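PDB 6LDQ: Tll1590 protein from Thermosynechococcus elongatus, which belongs to the GT-B clan of glycosyltransferase-like proteins and has an alpha/beta domain with a largely parallel central sheet. Local coordinates for residues A[6-11]-A[43-48]; A[49-54]-A[68-73]; A[109-114]-A[131-136]. All blocks are in the same frame, centred on the assembly; numbering follows the deposited sequence.

Interaction 1 of 3, residues A[6-11]-A[43-48]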
# COMPACT_ATOMS: atom_id res chain seq x y z
N GLN A 6 0.50 -16.17 2.32
CA GLN A 6 0.58 -16.03 0.85
C GLN A 6 0.10 -14.78 0.14
O GLN A 6 0.89 -13.84 0.11
CB GLN A 6 0.71 -17.30 0.01
CG GLN A 6 -0.51 -18.18 -0.19
CD GLN A 6 -0.07 -19.37 -1.02
OE1 GLN A 6 1.10 -19.60 -1.18
NE2 GLN A 6 -1.00 -20.14 -1.57
N PRO A 7 -1.14 -14.71 -0.35
CA PRO A 7 -1.46 -13.71 -1.32
C PRO A 7 -1.38 -12.34 -0.65
O PRO A 7 -2.07 -12.17 0.27
CB PRO A 7 -2.85 -14.14 -1.80
CG PRO A 7 -3.44 -14.81 -0.61
CD PRO A 7 -2.30 -15.33 0.23
N ILE A 8 -0.43 -11.51 -1.07
CA ILE A 8 -0.34 -10.15 -0.48
C ILE A 8 -0.71 -9.14 -1.56
O ILE A 8 -0.46 -9.39 -2.67
CB ILE A 8 1.03 -9.85 0.12
CG1 ILE A 8 2.11 -9.70 -0.93
CG2 ILE A 8 1.42 -10.78 1.24
CD1 ILE A 8 3.40 -9.29 -0.35
N ALA A 9 -1.32 -8.05 -1.15
CA ALA A 9 -1.71 -6.98 -2.04
C ALA A 9 -0.94 -5.73 -1.66
O ALA A 9 -0.90 -5.36 -0.48
CB ALA A 9 -3.22 -6.72 -1.97
N LEU A 10 -0.31 -5.11 -2.65
CA LEU A 10 0.22 -3.76 -2.53
C LEU A 10 -0.75 -2.83 -3.26
O LEU A 10 -1.28 -3.18 -4.32
CB LEU A 10 1.63 -3.64 -3.12
CG LEU A 10 2.86 -4.08 -2.30
CD1 LEU A 10 2.70 -5.42 -1.61
CD2 LEU A 10 4.12 -4.05 -3.16
N ILE A 11 -1.01 -1.67 -2.67
CA ILE A 11 -1.96 -0.73 -3.25
C ILE A 11 -1.28 0.62 -3.41
O ILE A 11 -0.74 1.16 -2.44
CB ILE A 11 -3.23 -0.59 -2.39
CG1 ILE A 11 -4.03 -1.88 -2.41
CG2 ILE A 11 -4.10 0.55 -2.93
CD1 ILE A 11 -5.09 -1.91 -1.36
N ALA A 43 11.88 -12.79 -4.15
CA ALA A 43 12.13 -13.46 -2.88
C ALA A 43 11.06 -14.49 -2.52
O ALA A 43 11.17 -15.11 -1.46
CB ALA A 43 12.26 -12.44 -1.75
N GLY A 44 10.03 -14.66 -3.35
CA GLY A 44 9.07 -15.74 -3.16
C GLY A 44 7.67 -15.31 -2.76
O GLY A 44 6.81 -16.18 -2.56
N TRP A 45 7.40 -14.01 -2.63
CA TRP A 45 6.07 -13.56 -2.26
C TRP A 45 5.13 -13.62 -3.46
O TRP A 45 5.53 -13.37 -4.60
CB TRP A 45 6.10 -12.12 -1.71
CG TRP A 45 6.85 -11.98 -0.39
CD1 TRP A 45 8.15 -11.64 -0.23
CD2 TRP A 45 6.34 -12.23 0.92
NE1 TRP A 45 8.49 -11.65 1.10
CE2 TRP A 45 7.40 -12.01 1.83
CE3 TRP A 45 5.10 -12.63 1.42
CZ2 TRP A 45 7.24 -12.16 3.20
CZ3 TRP A 45 4.95 -12.79 2.78
CH2 TRP A 45 6.02 -12.54 3.66
N HIS A 46 3.87 -13.97 -3.19
CA HIS A 46 2.83 -13.91 -4.21
C HIS A 46 2.18 -12.53 -4.13
O HIS A 46 1.47 -12.24 -3.16
CB HIS A 46 1.81 -15.02 -3.99
CG HIS A 46 2.43 -16.39 -3.91
ND1 HIS A 46 1.67 -17.54 -3.79
CD2 HIS A 46 3.72 -16.79 -3.94
CE1 HIS A 46 2.48 -18.59 -3.75
NE2 HIS A 46 3.72 -18.16 -3.85
N VAL A 47 2.43 -11.67 -5.12
CA VAL A 47 2.15 -10.23 -5.03
C VAL A 47 1.17 -9.78 -6.12
O VAL A 47 1.49 -9.86 -7.31
CB VAL A 47 3.43 -9.39 -5.15
CG1 VAL A 47 3.07 -7.88 -5.00
CG2 VAL A 47 4.50 -9.85 -4.17
N ASP A 48 0.04 -9.21 -5.70
CA ASP A 48 -0.90 -8.50 -6.56
C ASP A 48 -0.80 -7.01 -6.20
O ASP A 48 -1.07 -6.64 -5.06
CB ASP A 48 -2.34 -8.99 -6.34
CG ASP A 48 -2.60 -10.40 -6.95
OD1 ASP A 48 -1.89 -10.78 -7.89
OD2 ASP A 48 -3.54 -11.08 -6.49
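Ile8 sits beside Val47, and Ala9 beside Asp48, where two parallel strands of a beta-alpha-beta unit meet. Strand 8-11 is the first, helix 32-42 follows, and strand 47-52 is the second. Gly44 ends the helix in a Schellman motif, with positive phi, and the chain then turns into the second strand. Three backbone bonds join the strands. Ile8 N gives a nearly straight bond to His46 O (2.9 Å). Asp48 N gives one to Ile8 O (3.1 Å). Leu10 N reaches Asp48 O at 3.0 Å, but this bond is more bent, 148° at the hydrogen.

The side chain of Ile8 does most of the apolar packing. Its CG1 lies between the backbone N and the carbonyl carbon (chi1 70°), and the extended branch brings CD1 against Val47. Ile8 CD1 meets Val47 CG2 at 4.0 Å. The other branch, Ile8 CG2, approaches Trp45 CE3 obliquely at 4.1 Å. Further along, Leu10 CD1 touches Val47 CG1 at 4.2 Å. Helices 32-42 and 200-216 pack on this side: Leu40 meets Trp45 and Val47, and Tyr211 meets Ile8 and Leu10.

Ala9 and Asp48 point to the other face. Asp48 has its polar partners outside this pair, a salt bridge to Arg69 and a hydrogen bond to the hydroxyl of Tyr106. At the start of the pairing, Gln6 extends past the His46 ring, with amide and ring planes 39° apart. Gln6 OE1 lies 3.1 Å from His46 CE1, and its angle to ND1 is too poor for a hydrogen bond. The His46 ring is stacked with that of His67.

The first strand lies inside the sheet, between strands 47-52 and 108-112, the arrangement of a Rossmann-like alpha/beta domain.

Interaction 2 of 3, residues A[49-54]-A[68-73]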
# COMPACT_ATOMS: atom_id res chain seq x y z
N MET A 49 -0.39 -6.18 -7.16
CA MET A 49 -0.31 -4.73 -6.99
C MET A 49 -1.48 -4.08 -7.71
O MET A 49 -1.77 -4.42 -8.86
CB MET A 49 1.02 -4.20 -7.56
CG MET A 49 2.27 -4.62 -6.77
SD MET A 49 3.75 -4.41 -7.77
CE MET A 49 3.55 -5.85 -8.82
N PHE A 50 -2.17 -3.15 -7.03
CA PHE A 50 -3.35 -2.50 -7.57
C PHE A 50 -3.09 -1.00 -7.73
O PHE A 50 -2.60 -0.35 -6.79
CB PHE A 50 -4.59 -2.71 -6.68
CG PHE A 50 -4.99 -4.17 -6.52
CD1 PHE A 50 -4.29 -5.02 -5.65
CD2 PHE A 50 -6.07 -4.68 -7.24
CE1 PHE A 50 -4.68 -6.36 -5.52
CE2 PHE A 50 -6.45 -6.02 -7.10
CZ PHE A 50 -5.75 -6.86 -6.24
N THR A 51 -3.40 -0.47 -8.91
CA THR A 51 -3.40 0.95 -9.17
C THR A 51 -4.65 1.25 -9.99
O THR A 51 -5.39 0.34 -10.40
CB THR A 51 -2.09 1.40 -9.88
OG1 THR A 51 -2.07 2.83 -10.02
CG2 THR A 51 -1.93 0.72 -11.25
N ARG A 52 -4.94 2.54 -10.17
CA ARG A 52 -6.12 2.92 -10.94
C ARG A 52 -5.82 2.88 -12.43
O ARG A 52 -4.68 3.07 -12.87
CB ARG A 52 -6.62 4.32 -10.54
CG ARG A 52 -5.65 5.46 -10.88
CD ARG A 52 -6.21 6.82 -10.37
NE ARG A 52 -7.63 6.91 -10.67
CZ ARG A 52 -8.11 7.56 -11.73
NH1 ARG A 52 -7.27 8.22 -12.51
NH2 ARG A 52 -9.42 7.57 -11.98
N LYS A 53 -6.86 2.63 -13.22
CA LYS A 53 -6.79 2.83 -14.66
C LYS A 53 -6.79 4.31 -14.98
O LYS A 53 -7.51 5.09 -14.35
CB LYS A 53 -7.98 2.18 -15.35
CG LYS A 53 -7.84 0.73 -15.61
CD LYS A 53 -8.96 0.29 -16.52
CE LYS A 53 -8.77 -1.15 -16.95
NZ LYS A 53 -10.01 -1.68 -17.59
N THR A 54 -5.99 4.69 -15.97
CA THR A 54 -5.92 6.08 -16.41
C THR A 54 -6.20 6.22 -17.90
O THR A 54 -6.01 7.31 -18.46
CB THR A 54 -4.55 6.68 -16.05
OG1 THR A 54 -3.51 6.00 -16.75
CG2 THR A 54 -4.29 6.57 -14.55
N CYS A 68 3.46 -12.60 -9.70
CA CYS A 68 3.54 -11.15 -9.57
C CYS A 68 2.79 -10.50 -10.73
O CYS A 68 3.11 -10.77 -11.89
CB CYS A 68 5.01 -10.69 -9.55
SG CYS A 68 5.24 -8.89 -9.58
N ARG A 69 1.82 -9.64 -10.42
CA ARG A 69 1.08 -8.93 -11.45
C ARG A 69 0.64 -7.57 -10.94
O ARG A 69 0.54 -7.34 -9.73
CB ARG A 69 -0.14 -9.72 -11.91
CG ARG A 69 -1.05 -10.14 -10.79
CD ARG A 69 -2.08 -11.20 -11.21
NE ARG A 69 -3.04 -11.43 -10.14
CZ ARG A 69 -4.29 -11.86 -10.30
NH1 ARG A 69 -4.75 -12.14 -11.51
NH2 ARG A 69 -5.06 -12.02 -9.24
N THR A 70 0.36 -6.67 -11.88
CA THR A 70 -0.32 -5.40 -11.61
C THR A 70 -1.75 -5.51 -12.09
O THR A 70 -2.00 -6.00 -13.20
CB THR A 70 0.39 -4.23 -12.30
OG1 THR A 70 1.76 -4.21 -11.92
CG2 THR A 70 -0.26 -2.87 -11.92
N ILE A 71 -2.70 -5.07 -11.26
CA ILE A 71 -4.11 -5.02 -11.61
C ILE A 71 -4.54 -3.55 -11.66
O ILE A 71 -4.30 -2.79 -10.71
CB ILE A 71 -4.94 -5.82 -10.59
CG1 ILE A 71 -4.74 -7.33 -10.82
CG2 ILE A 71 -6.40 -5.46 -10.70
CD1 ILE A 71 -4.90 -8.18 -9.56
N ARG A 72 -5.12 -3.14 -12.78
CA ARG A 72 -5.57 -1.76 -12.96
C ARG A 72 -7.08 -1.72 -12.81
O ARG A 72 -7.81 -2.39 -13.56
CB ARG A 72 -5.11 -1.20 -14.30
CG ARG A 72 -3.60 -1.14 -14.41
CD ARG A 72 -3.11 -0.70 -15.77
NE ARG A 72 -3.30 0.73 -15.98
CZ ARG A 72 -2.46 1.67 -15.54
NH1 ARG A 72 -1.38 1.32 -14.86
NH2 ARG A 72 -2.72 2.95 -15.77
N LEU A 73 -7.56 -0.95 -11.84
CA LEU A 73 -8.96 -0.96 -11.50
C LEU A 73 -9.61 0.29 -12.07
O LEU A 73 -9.03 1.38 -12.02
CB LEU A 73 -9.17 -1.01 -9.99
CG LEU A 73 -8.53 -2.17 -9.20
CD1 LEU A 73 -8.52 -1.82 -7.72
CD2 LEU A 73 -9.29 -3.48 -9.44
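Phe50 and Ile71 lie side by side on one face of parallel strands 47-52 and 68-73 and point the same way. Ile71 CG2 touches Phe50 CD2 at 3.6 Å, and Ile71 CD1 reaches Phe50 CE2 at the same distance. Leu73 comes to the ring from further along the strand, its CD1 meeting CD2 of Phe50 obliquely at 3.8 Å. Phe97 meets the Phe50 ring edge-to-face.

The opposite face carries Met49, Thr51, Thr70 and Arg72. Met49 bends at its last torsion (chi3 -76°), which brings CE to Cys68 SG, 3.6 Å away. Thr51 and Thr70 touch through their methyls, CG2 to CG2, at 4.0 Å. Their hydroxyls bond elsewhere, Thr51 OG1 to the carbonyls of Ser12 and Val13, Thr70 OG1 to His64. Arg72 runs alongside Thr51 and then bends at chi3 (75°). Its guanidinium has Arg52 O over one face and Thr54 OG1 at the edge, in plane, 3.3 Å from Arg72 NH2.

Just past the strand, Lys53 lays CG against Arg72 CB at 3.6 Å and leads its NZ the other way.

Five backbone bonds run between the strands, starting with Met49 N to Arg69 O. In the last, Lys53 N lies 2.8 Å from Leu73 O and above the carbonyl plane.

The chemistry is therefore divided by face. One is mainly apolar, Phe50 with Ile71 and Leu73 packed under helix 90-104, with Arg69 at its start paired to Asp48. On the other, methyls and aliphatic stems meet, and Arg72 NH2 forms a salt bridge with Asp58. Beyond the strand, Lys53 NZ forms one with Asp60.

Interaction 3 of 3, residues A[109-114]-A[131-136]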
# COMPACT_ATOMS: atom_id res chain seq x y z
N ILE A 109 -1.96 -6.46 3.44
CA ILE A 109 -2.17 -5.43 2.45
C ILE A 109 -1.23 -4.29 2.78
O ILE A 109 -1.24 -3.81 3.92
CB ILE A 109 -3.63 -4.94 2.43
CG1 ILE A 109 -4.60 -6.11 2.16
CG2 ILE A 109 -3.79 -3.87 1.37
CD1 ILE A 109 -6.03 -5.65 1.82
N HIS A 110 -0.43 -3.86 1.81
CA HIS A 110 0.58 -2.83 2.01
C HIS A 110 0.23 -1.64 1.12
O HIS A 110 0.32 -1.73 -0.10
CB HIS A 110 1.99 -3.37 1.71
CG HIS A 110 3.09 -2.38 1.95
ND1 HIS A 110 4.42 -2.70 1.77
CD2 HIS A 110 3.07 -1.08 2.32
CE1 HIS A 110 5.17 -1.64 2.04
NE2 HIS A 110 4.37 -0.64 2.38
N THR A 111 -0.18 -0.54 1.75
CA THR A 111 -0.68 0.65 1.08
C THR A 111 0.42 1.70 0.92
O THR A 111 1.35 1.76 1.74
CB THR A 111 -1.85 1.23 1.88
OG1 THR A 111 -1.48 1.37 3.26
CG2 THR A 111 -3.01 0.28 1.82
N ASN A 112 0.34 2.48 -0.15
CA ASN A 112 1.38 3.43 -0.51
C ASN A 112 0.81 4.84 -0.64
O ASN A 112 -0.10 5.06 -1.45
CB ASN A 112 2.05 3.08 -1.83
CG ASN A 112 3.30 3.89 -2.07
OD1 ASN A 112 4.26 3.82 -1.29
ND2 ASN A 112 3.31 4.67 -3.14
N TYR A 113 1.39 5.79 0.09
CA TYR A 113 0.91 7.17 0.17
C TYR A 113 -0.45 7.28 0.85
O TYR A 113 -1.27 6.35 0.81
CB TYR A 113 0.86 7.81 -1.23
CG TYR A 113 0.72 9.32 -1.20
CD1 TYR A 113 1.60 10.11 -0.47
CD2 TYR A 113 -0.28 9.96 -1.93
CE1 TYR A 113 1.49 11.49 -0.45
CE2 TYR A 113 -0.41 11.33 -1.92
CZ TYR A 113 0.48 12.09 -1.18
OH TYR A 113 0.35 13.46 -1.18
N TRP A 114 -0.73 8.44 1.46
CA TRP A 114 -1.89 8.54 2.34
C TRP A 114 -3.19 8.20 1.63
O TRP A 114 -4.12 7.68 2.27
CB TRP A 114 -1.95 9.94 2.98
CG TRP A 114 -2.36 11.07 2.09
CD1 TRP A 114 -1.54 11.90 1.38
CD2 TRP A 114 -3.70 11.54 1.86
NE1 TRP A 114 -2.30 12.85 0.71
CE2 TRP A 114 -3.62 12.64 0.98
CE3 TRP A 114 -4.96 11.12 2.30
CZ2 TRP A 114 -4.75 13.34 0.56
CZ3 TRP A 114 -6.08 11.81 1.87
CH2 TRP A 114 -5.97 12.91 1.01
N TRP A 131 -1.83 -4.83 8.10
CA TRP A 131 -1.85 -3.63 7.28
C TRP A 131 -0.55 -2.86 7.50
O TRP A 131 -0.28 -2.38 8.61
CB TRP A 131 -3.07 -2.77 7.62
CG TRP A 131 -3.15 -1.47 6.86
CD1 TRP A 131 -2.61 -1.19 5.64
CD2 TRP A 131 -3.82 -0.28 7.29
NE1 TRP A 131 -2.89 0.11 5.28
CE2 TRP A 131 -3.64 0.69 6.27
CE3 TRP A 131 -4.56 0.07 8.42
CZ2 TRP A 131 -4.17 1.98 6.37
CZ3 TRP A 131 -5.07 1.38 8.51
CH2 TRP A 131 -4.87 2.30 7.50
N LEU A 132 0.26 -2.75 6.45
CA LEU A 132 1.45 -1.92 6.49
C LEU A 132 1.24 -0.73 5.56
O LEU A 132 0.62 -0.85 4.51
CB LEU A 132 2.70 -2.66 6.05
CG LEU A 132 3.14 -3.78 6.98
CD1 LEU A 132 2.57 -5.06 6.40
CD2 LEU A 132 4.65 -3.83 7.13
N HIS A 133 1.82 0.40 5.94
CA HIS A 133 1.68 1.58 5.11
C HIS A 133 3.02 2.28 4.98
O HIS A 133 3.72 2.49 5.98
CB HIS A 133 0.65 2.55 5.67
CG HIS A 133 0.33 3.62 4.70
ND1 HIS A 133 -0.78 3.60 3.90
CD2 HIS A 133 1.06 4.68 4.29
CE1 HIS A 133 -0.77 4.65 3.10
NE2 HIS A 133 0.33 5.33 3.33
N THR A 134 3.37 2.64 3.75
CA THR A 134 4.54 3.46 3.47
C THR A 134 4.13 4.93 3.34
O THR A 134 3.29 5.28 2.50
CB THR A 134 5.24 2.98 2.21
OG1 THR A 134 5.78 1.66 2.44
CG2 THR A 134 6.36 3.96 1.87
N TYR A 135 4.76 5.78 4.14
CA TYR A 135 4.57 7.22 4.15
C TYR A 135 5.40 7.91 3.08
O TYR A 135 6.53 7.50 2.80
CB TYR A 135 5.01 7.81 5.50
CG TYR A 135 4.98 9.33 5.44
CD1 TYR A 135 3.79 9.96 5.26
CD2 TYR A 135 6.13 10.10 5.47
CE1 TYR A 135 3.66 11.32 5.18
CE2 TYR A 135 6.02 11.51 5.39
CZ TYR A 135 4.76 12.08 5.23
OH TYR A 135 4.53 13.43 5.12
N HIS A 136 4.86 8.98 2.48
CA HIS A 136 5.70 9.88 1.69
C HIS A 136 5.25 11.32 1.88
O HIS A 136 4.05 11.61 1.95
CB HIS A 136 5.68 9.61 0.18
CG HIS A 136 5.87 8.18 -0.19
ND1 HIS A 136 7.12 7.58 -0.26
CD2 HIS A 136 4.97 7.22 -0.49
CE1 HIS A 136 6.97 6.32 -0.61
NE2 HIS A 136 5.68 6.06 -0.75
O HOH W 1 1.79 9.73 2.62
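Thr111 OG1 lies between Trp131 and His133 on one face of two parallel strands, 108-112 and 130-134. It accepts the indole N-H of Trp131, with NE1 at 2.8 Å and OG1 close to the indole plane. His133 ND1 is modelled only 2.4 Å from the same oxygen. Either could be the donor, and so short a length is doubtful. Thr111 places OG1 between its backbone N and carbonyl carbon (chi1 50°), within reach of both ring nitrogens. Thr111 O lies over the centre of the His133 ring, and a bound thiocyanate ion is about 3 Å from the His133 side chain.

On the other face, His110 NE2 and Thr134 OG1 share a hydrogen bond of 2.7 Å whose direction is not settled. Both partners are held a second time: His110 ND1 bonds the hydroxyl of Tyr211, and Thr134 OG1 that of Tyr32. Leu132 CB lies over one face of the His110 ring in a CH-pi contact. Next along, His136 NE2 donates a hydrogen bond to Asn112 OD1 at 2.7 Å and 167°. That oxygen is in the imidazole plane, while the amide is turned 69° from the ring.

Backbone groups are satisfied in the parallel pattern. Leu132 N bonds Ile109 O, and Thr111 N bonds Leu132 O. Thr134 N bonds Thr111 O, and Tyr113 N closes the series on Thr134 O at 3.1 Å. Beyond the strands a water accepts from His136 N (3.2 Å) and weakly from Trp114 N.

Helix 113-126 follows strand 108-112 and leads to strand 130-134. This is a beta-alpha-beta crossover, with Asn112, Thr134 and His136 gathered near the C-terminal ends of its strands, as in Rossmann-like folds.

In the fold
From the N terminus, interaction 1 closes first, bringing strand 47-52 back beside strand 8-11 after helix 32-42. Interaction 2 follows on the same strand, 47-52. It closes a shorter, helix-free connection that contains the antiparallel strand 61-63. Interaction 3 comes last and closes over helix 113-126. The three are in series; none nests or crosses. Interactions 1 and 2 meet at the Asp48-Arg69 salt bridge. Interactions 1 and 3 meet where Ile11 packs on Ile109. Interactions 2 and 3 do not touch. With the backbone pairing of Ala9 and Ile11 to His110, they join strands 68-73, 47-52, 8-11, 108-112 and 130-134 into one sheet.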